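Local coordinates for protein esterase E25 (Uncultured bacterium, PDB 4Q05) that hydrolyses carboxylic esters, as a dimeric enzyme of the bacterial hormone-sensitive lipase family with an alpha/beta hydrolase fold, at residues Gly251-Leu256 and Thr300-Leu305; Asp238-Gly243 and Asp275-Leu280; Val104-Gly109 and Tyr117-Val122; Leu132-His137 and Leu165-Arg170; Leu215-Ile220 and Gly286-Phe291. All blocks are in the same frame, centred on the assembly; numbering follows the deposited sequence.

Contact 1 of 5, residues Gly251-Leu256 and Thr300-Leu305; sequences GIDRNL and TRDLLL
The carboxylate of Asp253 meets Leu303 near its own plane: the backbone N donates to OD2 (2.7 Å) on the anti side, 15° out of that plane, in a nearly straight bond. The other oxygen turns home: Asn255 N meets OD1 almost along the C-O axis, an Asx turn, and Leu256 N reaches it from above the plane, completing an Asx motif. With CG anti to the backbone N (chi1 -178°), this short acid braces its own loop and grips the other; OD2 also accepts from His332 N. Leu304 N comes to Asp302 OD1 from above that carboxylate (2.8 Å), another Asx turn, while OD2 bonds Thr298 and Thr234. Segment 300-305 follows strand 294-299, where alpha/beta hydrolases commonly carry the triad acid; Asp302, touching His332, is consistent with that place. Cutting Asp253 back to an alanine is likely to leave Leu303 N without this acceptor and the Asx turn undone. Leu256 CB meets Leu303 CD2 and its CD1 meets Leu304 CG, both at 3.9 Å. Ile252 CG2 packs across the aliphatic part of Arg301 (3.8 Å to CB), whose guanidinium reaches Asp244 and Trp37 of the second subunit.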
# COMPACT_ATOMS: atom_id res chain seq x y z
N GLY A 251 10.60 8.66 13.40
CA GLY A 251 10.24 8.42 14.79
C GLY A 251 9.10 7.42 14.96
O GLY A 251 8.71 7.11 16.08
N ILE A 252 8.57 6.92 13.85
CA ILE A 252 7.45 5.98 13.90
C ILE A 252 7.85 4.56 13.48
O ILE A 252 7.22 3.58 13.87
CB ILE A 252 6.25 6.50 13.05
CG1 ILE A 252 5.64 7.72 13.74
CG2 ILE A 252 5.20 5.41 12.85
CD1 ILE A 252 4.61 8.47 12.92
N ASP A 253 8.93 4.46 12.71
CA ASP A 253 9.46 3.16 12.36
C ASP A 253 10.38 2.73 13.50
O ASP A 253 11.44 3.31 13.70
CB ASP A 253 10.23 3.26 11.04
CG ASP A 253 10.77 1.92 10.57
OD1 ASP A 253 11.49 1.25 11.35
OD2 ASP A 253 10.46 1.55 9.42
N ARG A 254 9.99 1.71 14.26
CA ARG A 254 10.72 1.34 15.47
C ARG A 254 12.08 0.74 15.17
O ARG A 254 12.92 0.60 16.06
CB ARG A 254 9.90 0.35 16.30
CG ARG A 254 9.81 -1.03 15.66
CD ARG A 254 8.67 -1.85 16.21
NE ARG A 254 8.77 -3.20 15.65
CZ ARG A 254 9.03 -4.29 16.36
NH1 ARG A 254 9.17 -4.22 17.67
NH2 ARG A 254 9.13 -5.46 15.74
N ASN A 255 12.32 0.39 13.91
CA ASN A 255 13.56 -0.26 13.53
C ASN A 255 14.58 0.68 12.92
O ASN A 255 15.71 0.77 13.41
CB ASN A 255 13.29 -1.47 12.64
CG ASN A 255 12.30 -2.44 13.27
OD1 ASN A 255 11.33 -2.86 12.65
ND2 ASN A 255 12.53 -2.76 14.54
N LEU A 256 14.21 1.37 11.84
CA LEU A 256 15.10 2.35 11.24
C LEU A 256 15.06 3.68 12.00
O LEU A 256 16.06 4.41 12.07
CB LEU A 256 14.74 2.58 9.77
CG LEU A 256 14.96 1.39 8.83
CD1 LEU A 256 14.55 1.74 7.40
CD2 LEU A 256 16.42 0.96 8.89
N THR A 300 2.35 0.32 7.41
CA THR A 300 2.01 1.71 7.67
C THR A 300 3.10 2.47 8.42
O THR A 300 3.18 3.68 8.32
CB THR A 300 0.70 1.82 8.45
OG1 THR A 300 0.79 0.99 9.61
CG2 THR A 300 -0.48 1.36 7.59
N ARG A 301 3.93 1.76 9.19
CA ARG A 301 4.94 2.45 9.99
C ARG A 301 6.34 2.36 9.39
O ARG A 301 7.32 2.78 9.99
CB ARG A 301 4.95 1.90 11.42
CG ARG A 301 3.59 2.01 12.09
CD ARG A 301 3.65 1.74 13.60
NE ARG A 301 2.31 1.87 14.16
CZ ARG A 301 2.05 2.05 15.45
NH1 ARG A 301 3.04 2.11 16.33
NH2 ARG A 301 0.79 2.15 15.87
N ASP A 302 6.43 1.81 8.18
CA ASP A 302 7.72 1.60 7.55
C ASP A 302 8.31 2.92 7.07
O ASP A 302 7.64 3.66 6.33
CB ASP A 302 7.52 0.68 6.35
CG ASP A 302 8.81 0.06 5.83
OD1 ASP A 302 9.93 0.55 6.16
OD2 ASP A 302 8.69 -0.93 5.08
N LEU A 303 9.54 3.20 7.47
CA LEU A 303 10.26 4.37 6.96
C LEU A 303 10.44 4.26 5.45
O LEU A 303 10.57 5.27 4.77
CB LEU A 303 11.64 4.49 7.62
CG LEU A 303 12.29 5.87 7.57
CD1 LEU A 303 11.60 6.79 8.58
CD2 LEU A 303 13.81 5.81 7.85
N LEU A 304 10.44 3.02 4.94
CA LEU A 304 10.59 2.79 3.50
C LEU A 304 9.26 2.46 2.81
O LEU A 304 9.25 1.94 1.68
CB LEU A 304 11.59 1.66 3.21
CG LEU A 304 12.99 1.88 3.81
CD1 LEU A 304 13.94 0.79 3.33
CD2 LEU A 304 13.52 3.24 3.39
N LEU A 305 8.16 2.77 3.47
CA LEU A 305 6.85 2.63 2.83
C LEU A 305 6.84 3.31 1.45
O LEU A 305 6.42 2.71 0.47
CB LEU A 305 5.77 3.23 3.73
CG LEU A 305 4.39 3.42 3.10
CD1 LEU A 305 3.81 2.08 2.63
CD2 LEU A 305 3.43 4.12 4.08

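Contact 2 of 5, residues Asp238-Gly243 and Asp275-Leu280; sequences DMSKTG and DLKDPL
Van der Waals packing comes first: Ser240 CB rests 3.9 Å from Leu276 CB, and the extended chain of Lys277 runs past Ser240, its CE 3.8 Å from Ser240 OG, then crosses Thr242 at about a right angle with CE 3.6 Å from OG1. A small serine lets the two backbones come close, and a long lysine can lay methylenes along hydroxyls. Both segments are loops of the alpha/beta hydrolase fold, 238-243 coming after strand 229-235, the other after helix 262-271; Asx turns shape both. Hydrogen bonds inside the loops set the surfaces that meet. Asp238 OD1 accepts from Ser240 OG (2.6 Å) on its syn side and from Ser240 N on its anti side, which fixes the hydroxyl, while OD2 pairs with Arg310. Lys277 N is held by Asp275 OD2. One polar link between the loops is a water, 2.7 Å from Thr242 OG1 and accepting from Lys277 NZ at 3.0 Å; Ser282 OG, bonded to Met239 N and Leu276 O, is another.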
# COMPACT_ATOMS: atom_id res chain seq x y z
N ASP A 238 15.04 3.82 -3.08
CA ASP A 238 15.54 5.20 -3.20
C ASP A 238 16.18 5.60 -1.89
O ASP A 238 15.48 5.80 -0.89
CB ASP A 238 14.39 6.16 -3.53
CG ASP A 238 14.85 7.59 -3.73
OD1 ASP A 238 16.03 7.90 -3.45
OD2 ASP A 238 14.01 8.42 -4.16
N MET A 239 17.51 5.70 -1.88
CA MET A 239 18.21 5.99 -0.63
C MET A 239 18.61 7.46 -0.47
O MET A 239 19.28 7.80 0.49
CB MET A 239 19.43 5.09 -0.44
CG MET A 239 19.10 3.58 -0.48
SD MET A 239 17.68 3.12 0.56
CE MET A 239 18.18 3.75 2.17
N SER A 240 18.20 8.31 -1.41
CA SER A 240 18.21 9.74 -1.13
C SER A 240 17.08 9.93 -0.14
O SER A 240 16.25 9.04 0.02
CB SER A 240 17.97 10.57 -2.40
OG SER A 240 16.66 10.36 -2.90
N LYS A 241 17.03 11.09 0.51
CA LYS A 241 15.95 11.32 1.44
C LYS A 241 14.74 11.83 0.67
O LYS A 241 14.26 12.95 0.86
CB LYS A 241 16.36 12.27 2.56
CG LYS A 241 15.49 12.10 3.80
CD LYS A 241 15.91 13.01 4.94
CE LYS A 241 14.95 12.85 6.12
NZ LYS A 241 15.31 13.78 7.23
N THR A 242 14.26 10.98 -0.23
CA THR A 242 13.10 11.29 -1.03
C THR A 242 12.07 10.21 -0.75
O THR A 242 12.36 9.03 -0.93
CB THR A 242 13.44 11.28 -2.52
OG1 THR A 242 14.58 12.11 -2.76
CG2 THR A 242 12.25 11.76 -3.36
N GLY A 243 10.89 10.63 -0.31
CA GLY A 243 9.83 9.71 0.04
C GLY A 243 9.11 10.20 1.28
O GLY A 243 9.73 10.41 2.32
N ASP A 275 26.12 10.08 -6.63
CA ASP A 275 24.93 10.82 -6.24
C ASP A 275 23.91 9.83 -5.69
O ASP A 275 23.79 8.71 -6.19
CB ASP A 275 24.34 11.58 -7.43
CG ASP A 275 23.23 12.52 -7.00
OD1 ASP A 275 23.55 13.65 -6.57
OD2 ASP A 275 22.04 12.13 -7.09
N LEU A 276 23.16 10.24 -4.67
CA LEU A 276 22.25 9.31 -4.03
C LEU A 276 21.06 8.94 -4.93
O LEU A 276 20.39 7.95 -4.67
CB LEU A 276 21.78 9.85 -2.68
CG LEU A 276 22.89 10.05 -1.65
CD1 LEU A 276 22.30 10.20 -0.29
CD2 LEU A 276 23.89 8.88 -1.69
N LYS A 277 20.80 9.73 -5.97
CA LYS A 277 19.76 9.37 -6.95
C LYS A 277 20.32 8.66 -8.17
O LYS A 277 19.59 8.34 -9.11
CB LYS A 277 18.95 10.60 -7.36
CG LYS A 277 18.26 11.28 -6.19
CD LYS A 277 17.35 12.39 -6.67
CE LYS A 277 16.69 13.09 -5.50
NZ LYS A 277 15.79 14.19 -5.95
N ASP A 278 21.62 8.40 -8.17
CA ASP A 278 22.24 7.57 -9.20
C ASP A 278 21.55 6.20 -9.15
O ASP A 278 21.42 5.63 -8.08
CB ASP A 278 23.74 7.44 -8.87
CG ASP A 278 24.52 6.67 -9.92
OD1 ASP A 278 23.96 5.76 -10.55
OD2 ASP A 278 25.73 6.95 -10.08
N PRO A 279 21.09 5.67 -10.30
CA PRO A 279 20.33 4.41 -10.28
C PRO A 279 21.15 3.25 -9.75
O PRO A 279 20.58 2.24 -9.35
CB PRO A 279 19.99 4.16 -11.76
CG PRO A 279 20.04 5.51 -12.39
CD PRO A 279 21.11 6.29 -11.64
N LEU A 280 22.48 3.37 -9.76
CA LEU A 280 23.29 2.31 -9.21
C LEU A 280 23.17 2.32 -7.68
O LEU A 280 23.32 1.28 -7.04
CB LEU A 280 24.75 2.43 -9.67
CG LEU A 280 24.97 2.21 -11.17
CD1 LEU A 280 26.42 2.49 -11.56
CD2 LEU A 280 24.57 0.80 -11.57
O HOH W 1 14.64 14.78 -3.27

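Contact 3 of 5, residues Val104-Gly109 and Tyr117-Val122; sequences VSVEHG and YYVTPV
Val104 and Val119 meet more tightly than usual, CG1 to CG1 at 3.5 Å, on the side of the two strands that helix 151-160 covers. On that side too Val106 CG1 lies 4.1 Å from Tyr117 CD1, and the Tyr117 ring, with CG beside the backbone N (chi1 -70°), swings to His108. There ND1 sits over one face of the phenol, 3.3 Å from CZ, the two ring planes 51° apart. Strands 105-111 and 114-120 form a beta hairpin at the edge of the enzyme's mixed sheet: Ser105 with Thr120 and Glu107 with Tyr118 are hydrogen-bonded antiparallel pairs, and the beta-branched Val106 and Val119 a non-hydrogen-bonded one. Replacing Tyr117 by an alanine would probably leave His108 without the ring beneath its ND1 and open a gap beside Val106. The valine side runs out to solvent at His108; the face bearing Ser105, Glu107, Tyr118 and Thr120 has fewer close side-chain contacts and is more exposed. A water bridges the strands here, bonded to Ser105 OG, to Thr120 OG1 (2.8 Å) and, as donor, to Tyr118 O. Tyr118 turns a ring edge to Glu107 O, its CD1 3.6 Å away.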
# COMPACT_ATOMS: atom_id res chain seq x y z
N VAL A 104 14.83 -25.89 10.36
CA VAL A 104 15.39 -25.39 9.12
C VAL A 104 16.88 -25.67 9.12
O VAL A 104 17.57 -25.40 10.10
CB VAL A 104 15.12 -23.88 8.94
CG1 VAL A 104 15.65 -23.42 7.60
CG2 VAL A 104 13.63 -23.60 9.02
N SER A 105 17.36 -26.26 8.04
CA SER A 105 18.79 -26.51 7.88
C SER A 105 19.42 -25.24 7.34
O SER A 105 18.96 -24.71 6.33
CB SER A 105 19.00 -27.68 6.91
OG SER A 105 20.31 -27.67 6.37
N VAL A 106 20.45 -24.75 8.02
CA VAL A 106 21.21 -23.60 7.53
C VAL A 106 22.68 -23.95 7.41
O VAL A 106 23.37 -24.17 8.41
CB VAL A 106 21.07 -22.38 8.45
CG1 VAL A 106 21.85 -21.22 7.87
CG2 VAL A 106 19.59 -22.03 8.62
N GLU A 107 23.17 -24.00 6.18
CA GLU A 107 24.53 -24.52 5.94
C GLU A 107 25.35 -23.57 5.10
O GLU A 107 24.96 -23.22 3.99
CB GLU A 107 24.47 -25.88 5.24
CG GLU A 107 23.90 -26.99 6.12
CD GLU A 107 24.87 -27.45 7.20
OE1 GLU A 107 26.02 -26.96 7.24
OE2 GLU A 107 24.48 -28.31 8.01
N HIS A 108 26.50 -23.17 5.64
CA HIS A 108 27.40 -22.28 4.95
C HIS A 108 28.05 -23.00 3.79
O HIS A 108 28.32 -24.20 3.86
CB HIS A 108 28.50 -21.78 5.88
CG HIS A 108 29.41 -20.76 5.27
ND1 HIS A 108 28.96 -19.54 4.83
CD2 HIS A 108 30.73 -20.80 5.00
CE1 HIS A 108 29.97 -18.85 4.32
NE2 HIS A 108 31.06 -19.59 4.42
N GLY A 109 28.30 -22.27 2.71
CA GLY A 109 29.04 -22.81 1.60
C GLY A 109 29.64 -21.68 0.80
O GLY A 109 29.53 -20.51 1.16
N TYR A 117 24.56 -19.22 2.10
CA TYR A 117 23.95 -20.13 3.05
C TYR A 117 22.83 -20.86 2.38
O TYR A 117 21.93 -20.24 1.81
CB TYR A 117 23.44 -19.37 4.28
CG TYR A 117 24.57 -18.85 5.13
CD1 TYR A 117 25.17 -19.65 6.10
CD2 TYR A 117 25.08 -17.58 4.92
CE1 TYR A 117 26.23 -19.18 6.85
CE2 TYR A 117 26.14 -17.11 5.67
CZ TYR A 117 26.70 -17.91 6.63
OH TYR A 117 27.75 -17.43 7.38
N TYR A 118 22.90 -22.19 2.44
CA TYR A 118 21.84 -23.05 1.94
C TYR A 118 20.84 -23.23 3.07
O TYR A 118 21.18 -23.72 4.13
CB TYR A 118 22.39 -24.41 1.53
CG TYR A 118 23.29 -24.35 0.33
CD1 TYR A 118 24.64 -24.06 0.46
CD2 TYR A 118 22.80 -24.60 -0.95
CE1 TYR A 118 25.47 -24.01 -0.64
CE2 TYR A 118 23.62 -24.55 -2.06
CZ TYR A 118 24.95 -24.25 -1.90
OH TYR A 118 25.79 -24.20 -2.99
N VAL A 119 19.60 -22.82 2.81
CA VAL A 119 18.56 -22.78 3.83
C VAL A 119 17.44 -23.68 3.35
O VAL A 119 16.75 -23.37 2.39
CB VAL A 119 18.04 -21.34 4.05
CG1 VAL A 119 16.96 -21.29 5.16
CG2 VAL A 119 19.20 -20.40 4.43
N THR A 120 17.31 -24.83 4.00
CA THR A 120 16.36 -25.85 3.58
C THR A 120 15.31 -26.07 4.66
O THR A 120 15.64 -26.47 5.78
CB THR A 120 17.07 -27.19 3.30
OG1 THR A 120 18.28 -26.95 2.59
CG2 THR A 120 16.19 -28.12 2.49
N PRO A 121 14.03 -25.81 4.34
CA PRO A 121 12.94 -26.00 5.30
C PRO A 121 12.53 -27.46 5.33
O PRO A 121 12.87 -28.17 4.39
CB PRO A 121 11.82 -25.17 4.69
CG PRO A 121 12.04 -25.29 3.23
CD PRO A 121 13.54 -25.37 3.02
N VAL A 122 11.82 -27.91 6.36
CA VAL A 122 11.39 -29.31 6.41
C VAL A 122 10.35 -29.61 5.35
O VAL A 122 10.23 -30.74 4.90
CB VAL A 122 10.79 -29.70 7.77
CG1 VAL A 122 11.87 -30.24 8.69
CG2 VAL A 122 10.06 -28.53 8.39
O HOH W 2 20.52 -26.46 4.14

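Contact 4 of 5, residues Leu132-His137 and Leu165-Arg170; sequences LFVHTH and LSIDYR
One water is gripped by four groups where the two strands part: it accepts from His137 N (2.7 Å) and Ser166 OG, and donates to Ile167 O and, at a longer distance, His135 O. It joins backbone groups of both segments just past the regular bonds. Before that point strands 132-136 and 164-168 run parallel within a beta-alpha-beta unit whose crossover is helix 151-160. Phe133 O accepts from Leu165 N, Leu165 O from His135 N, and His135 O from Ile167 N, the last nearly straight on. Beta-branched side chains suit this ladder: Val134 CG1 presses on Ile167 CD1 at 3.4 Å, a close approach for two methyl groups, on a face that helix 179-194 covers. Beyond the ladder Tyr169 OH donates to His137 O (2.6 Å), 34° out of the carbonyl plane. The phenol also lies over His137 in an offset stack, ring centroids 4.2 Å apart and planes at 14°. His137 gets there with CG between its backbone N and carbonyl carbon (chi1 66°), which folds the imidazole back over Tyr169. A second water, in the plane of the imidazole, is 2.7 Å from His137 NE2 and donates to Asp168 OD1 and Tyr169 O. His137 opens a His-Gly-Gly sequence, consistent with the oxyanion-hole motif of hormone-sensitive lipases; stack, hydroxyl and water would hold both its ring and its carbonyl in a set orientation.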
# COMPACT_ATOMS: atom_id res chain seq x y z
N LEU A 132 14.04 -22.51 -6.78
CA LEU A 132 14.99 -21.99 -5.81
C LEU A 132 14.76 -20.50 -5.55
O LEU A 132 14.53 -19.72 -6.47
CB LEU A 132 16.43 -22.21 -6.28
CG LEU A 132 17.53 -21.70 -5.35
CD1 LEU A 132 17.55 -22.48 -4.05
CD2 LEU A 132 18.89 -21.77 -6.04
N PHE A 133 14.81 -20.13 -4.27
CA PHE A 133 14.67 -18.73 -3.91
C PHE A 133 16.05 -18.23 -3.52
O PHE A 133 16.62 -18.69 -2.53
CB PHE A 133 13.70 -18.56 -2.74
CG PHE A 133 13.41 -17.12 -2.41
CD1 PHE A 133 14.36 -16.34 -1.78
CD2 PHE A 133 12.19 -16.55 -2.75
CE1 PHE A 133 14.11 -15.01 -1.49
CE2 PHE A 133 11.93 -15.23 -2.47
CZ PHE A 133 12.89 -14.45 -1.83
N VAL A 134 16.57 -17.31 -4.30
CA VAL A 134 17.88 -16.75 -4.01
C VAL A 134 17.67 -15.47 -3.22
O VAL A 134 17.05 -14.51 -3.70
CB VAL A 134 18.68 -16.49 -5.29
CG1 VAL A 134 20.02 -15.85 -4.94
CG2 VAL A 134 18.87 -17.80 -6.07
N HIS A 135 18.19 -15.45 -2.00
CA HIS A 135 17.82 -14.40 -1.07
C HIS A 135 18.97 -13.43 -0.86
O HIS A 135 20.12 -13.84 -0.73
CB HIS A 135 17.39 -15.02 0.26
CG HIS A 135 17.37 -14.05 1.39
ND1 HIS A 135 16.42 -13.05 1.49
CD2 HIS A 135 18.17 -13.92 2.47
CE1 HIS A 135 16.65 -12.34 2.58
NE2 HIS A 135 17.71 -12.85 3.19
N THR A 136 18.65 -12.14 -0.85
CA THR A 136 19.66 -11.11 -0.61
C THR A 136 19.23 -10.34 0.63
O THR A 136 18.20 -9.67 0.62
CB THR A 136 19.76 -10.15 -1.80
OG1 THR A 136 18.47 -9.64 -2.11
CG2 THR A 136 20.29 -10.90 -3.02
N HIS A 137 20.00 -10.48 1.70
CA HIS A 137 19.57 -10.00 3.00
C HIS A 137 19.44 -8.47 3.07
O HIS A 137 20.05 -7.76 2.27
CB HIS A 137 20.51 -10.51 4.11
CG HIS A 137 21.90 -9.97 4.04
ND1 HIS A 137 22.22 -8.67 4.37
CD2 HIS A 137 23.07 -10.56 3.67
CE1 HIS A 137 23.52 -8.49 4.22
NE2 HIS A 137 24.06 -9.62 3.81
N LEU A 165 18.64 -19.98 -1.05
CA LEU A 165 20.08 -19.81 -1.08
C LEU A 165 20.34 -18.35 -0.74
O LEU A 165 20.03 -17.45 -1.52
CB LEU A 165 20.62 -20.15 -2.47
CG LEU A 165 22.12 -19.91 -2.69
CD1 LEU A 165 22.94 -20.84 -1.81
CD2 LEU A 165 22.47 -20.12 -4.16
N SER A 166 20.89 -18.09 0.45
CA SER A 166 21.10 -16.72 0.87
C SER A 166 22.52 -16.29 0.57
O SER A 166 23.48 -16.96 0.94
CB SER A 166 20.80 -16.53 2.36
OG SER A 166 20.76 -15.15 2.68
N ILE A 167 22.66 -15.17 -0.13
CA ILE A 167 23.97 -14.70 -0.53
C ILE A 167 24.59 -13.76 0.50
O ILE A 167 24.08 -12.69 0.79
CB ILE A 167 23.91 -13.99 -1.89
CG1 ILE A 167 23.22 -14.91 -2.91
CG2 ILE A 167 25.32 -13.56 -2.30
CD1 ILE A 167 23.03 -14.31 -4.28
N ASP A 168 25.72 -14.19 1.05
CA ASP A 168 26.44 -13.42 2.04
C ASP A 168 27.45 -12.56 1.29
O ASP A 168 28.66 -12.80 1.30
CB ASP A 168 27.12 -14.40 3.00
CG ASP A 168 28.02 -13.71 3.99
OD1 ASP A 168 27.88 -12.49 4.22
OD2 ASP A 168 28.87 -14.41 4.56
N TYR A 169 26.93 -11.55 0.61
CA TYR A 169 27.73 -10.73 -0.28
C TYR A 169 28.66 -9.83 0.51
O TYR A 169 28.36 -9.45 1.64
CB TYR A 169 26.83 -9.89 -1.19
CG TYR A 169 25.67 -9.22 -0.46
CD1 TYR A 169 25.86 -8.01 0.20
CD2 TYR A 169 24.41 -9.79 -0.44
CE1 TYR A 169 24.81 -7.38 0.85
CE2 TYR A 169 23.34 -9.17 0.22
CZ TYR A 169 23.56 -7.96 0.86
OH TYR A 169 22.52 -7.33 1.50
N ARG A 170 29.79 -9.50 -0.11
CA ARG A 170 30.78 -8.65 0.53
C ARG A 170 30.23 -7.23 0.64
O ARG A 170 29.62 -6.72 -0.30
CB ARG A 170 32.09 -8.64 -0.29
CG ARG A 170 32.90 -9.94 -0.23
CD ARG A 170 34.04 -9.94 -1.28
NE ARG A 170 33.49 -9.80 -2.63
CZ ARG A 170 34.05 -9.10 -3.62
NH1 ARG A 170 35.20 -8.46 -3.43
NH2 ARG A 170 33.45 -9.05 -4.81
O HOH W 3 21.60 -12.70 1.89
O HOH W 4 26.63 -10.25 3.51

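Contact 5 of 5, residues Leu215-Ile220 and Gly286-Phe291; sequences LVQHLI and GDLHGF
This is helix-on-loop packing at the flank of the alpha/beta hydrolase core: Val216, Gln217 and Ile220, on one side of helix 206-221, receive Phe291 and the turn that leads to strand 294-299. The helix begins within a Gly-x-Ser-x-Gly sequence, at its serine, consistent with a nucleophile elbow; this contact lies further along it. Val216 CG1 sits squarely over the centre of the Phe291 ring, a CH-pi contact of 3.6 Å to the centroid, while Leu288 CB approaches the opposite face nearer the rim. Gln217 CG comes to the ring's edge, 3.7 Å from CE1, and Ile220 CD1 touches Phe291 CD1 at 3.7 Å. A flat aromatic ring fits here because branched Val216 can cover its face while the Gln217 CG methylene meets its rim; Leu230 of the sheet packs on both Val216 and Phe291. The polar tie is Gln217, extended beyond CG (chi2 164°): NE2 donates to Asp287 O at 3.1 Å, from 56° above the carbonyl plane, and also to Pro283 O. At Gly286 any side-chain carbon would run into that amide. Gly290, third in the type II turn from Leu288 to Phe291, takes a positive phi (86°) that suits glycine. Just before it Asp287 makes an Asx turn, OD1 accepting from His289 N at 3.0 Å and, through its syn lone pair, from His289 ND1 at 2.7 Å in the imidazole plane.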
# COMPACT_ATOMS: atom_id res chain seq x y z
N LEU A 215 20.75 -5.69 -9.88
CA LEU A 215 21.12 -6.88 -10.65
C LEU A 215 20.16 -7.11 -11.82
O LEU A 215 20.58 -7.36 -12.95
CB LEU A 215 21.12 -8.12 -9.78
CG LEU A 215 21.31 -9.40 -10.60
CD1 LEU A 215 22.68 -9.37 -11.28
CD2 LEU A 215 21.16 -10.63 -9.73
N VAL A 216 18.86 -7.05 -11.54
CA VAL A 216 17.90 -7.33 -12.59
C VAL A 216 18.05 -6.32 -13.73
O VAL A 216 17.93 -6.67 -14.89
CB VAL A 216 16.45 -7.35 -12.06
CG1 VAL A 216 15.47 -7.52 -13.21
CG2 VAL A 216 16.29 -8.48 -11.06
N GLN A 217 18.30 -5.06 -13.39
CA GLN A 217 18.51 -4.03 -14.41
C GLN A 217 19.73 -4.35 -15.28
O GLN A 217 19.69 -4.21 -16.50
CB GLN A 217 18.65 -2.66 -13.74
CG GLN A 217 17.32 -2.14 -13.23
CD GLN A 217 17.46 -1.00 -12.26
OE1 GLN A 217 18.42 -0.93 -11.50
NE2 GLN A 217 16.51 -0.09 -12.27
N HIS A 218 20.80 -4.80 -14.63
CA HIS A 218 22.01 -5.24 -15.32
C HIS A 218 21.71 -6.42 -16.25
O HIS A 218 22.04 -6.38 -17.44
CB HIS A 218 23.07 -5.62 -14.29
CG HIS A 218 24.40 -5.98 -14.88
ND1 HIS A 218 25.00 -5.25 -15.87
CD2 HIS A 218 25.25 -7.00 -14.59
CE1 HIS A 218 26.16 -5.81 -16.19
NE2 HIS A 218 26.33 -6.87 -15.42
N LEU A 219 21.06 -7.45 -15.71
CA LEU A 219 20.68 -8.62 -16.51
C LEU A 219 19.87 -8.23 -17.74
O LEU A 219 20.09 -8.77 -18.83
CB LEU A 219 19.87 -9.61 -15.69
CG LEU A 219 20.53 -10.21 -14.46
CD1 LEU A 219 19.53 -11.05 -13.68
CD2 LEU A 219 21.75 -11.03 -14.85
N ILE A 220 18.92 -7.32 -17.57
CA ILE A 220 18.09 -6.90 -18.68
C ILE A 220 18.94 -6.21 -19.75
O ILE A 220 18.76 -6.45 -20.94
CB ILE A 220 16.94 -5.99 -18.21
CG1 ILE A 220 15.91 -6.82 -17.45
CG2 ILE A 220 16.27 -5.32 -19.39
CD1 ILE A 220 14.95 -5.98 -16.62
N GLY A 286 16.26 3.85 -11.98
CA GLY A 286 16.61 3.17 -13.21
C GLY A 286 15.36 2.65 -13.90
O GLY A 286 14.24 2.81 -13.40
N ASP A 287 15.56 2.01 -15.04
CA ASP A 287 14.48 1.45 -15.84
C ASP A 287 13.96 0.17 -15.19
O ASP A 287 14.75 -0.68 -14.81
CB ASP A 287 14.99 1.14 -17.24
CG ASP A 287 13.86 0.98 -18.26
OD1 ASP A 287 12.67 0.86 -17.87
OD2 ASP A 287 14.17 0.99 -19.47
N LEU A 288 12.64 0.04 -15.09
CA LEU A 288 12.04 -1.16 -14.52
C LEU A 288 11.26 -1.97 -15.56
O LEU A 288 10.67 -3.00 -15.24
CB LEU A 288 11.13 -0.80 -13.34
CG LEU A 288 11.83 -0.05 -12.21
CD1 LEU A 288 10.89 0.14 -11.02
CD2 LEU A 288 13.07 -0.80 -11.77
N HIS A 289 11.26 -1.52 -16.81
CA HIS A 289 10.65 -2.32 -17.86
C HIS A 289 11.35 -3.67 -17.97
O HIS A 289 12.56 -3.76 -17.82
CB HIS A 289 10.69 -1.61 -19.22
CG HIS A 289 9.80 -0.42 -19.31
ND1 HIS A 289 10.19 0.84 -18.91
CD2 HIS A 289 8.53 -0.28 -19.78
CE1 HIS A 289 9.21 1.70 -19.12
NE2 HIS A 289 8.19 1.04 -19.64
N GLY A 290 10.58 -4.72 -18.25
CA GLY A 290 11.17 -6.03 -18.41
C GLY A 290 11.32 -6.80 -17.11
O GLY A 290 11.72 -7.96 -17.12
N PHE A 291 11.01 -6.17 -15.98
CA PHE A 291 11.13 -6.88 -14.71
C PHE A 291 10.22 -8.10 -14.66
O PHE A 291 9.12 -8.09 -15.20
CB PHE A 291 10.87 -5.95 -13.51
CG PHE A 291 12.12 -5.35 -12.92
CD1 PHE A 291 13.02 -4.66 -13.72
CD2 PHE A 291 12.39 -5.47 -11.57
CE1 PHE A 291 14.18 -4.11 -13.18
CE2 PHE A 291 13.54 -4.93 -11.02
CZ PHE A 291 14.44 -4.23 -11.83

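From the N terminus, contact 3 closes the short hairpin loop at the sheet's edge. Contact 4 follows in series and closes the beta-alpha-beta unit; the two join where Tyr117 O probably accepts from Ser166 N, as strands 114-120 and 164-168 are neighbours. The other three interlock. Contact 5 opens on helix 206-221 and closes just before strand 294-299; contact 2 opens and closes inside that loop, touching it where Pro279 packs on Gly286. Contact 1 opens within contact 2's loop and closes beyond strand 294-299, so it crosses contacts 2 and 5. Contacts 1 and 2 reach the second subunit; contacts 1 and 3 lie on opposite sides of the chain's centre.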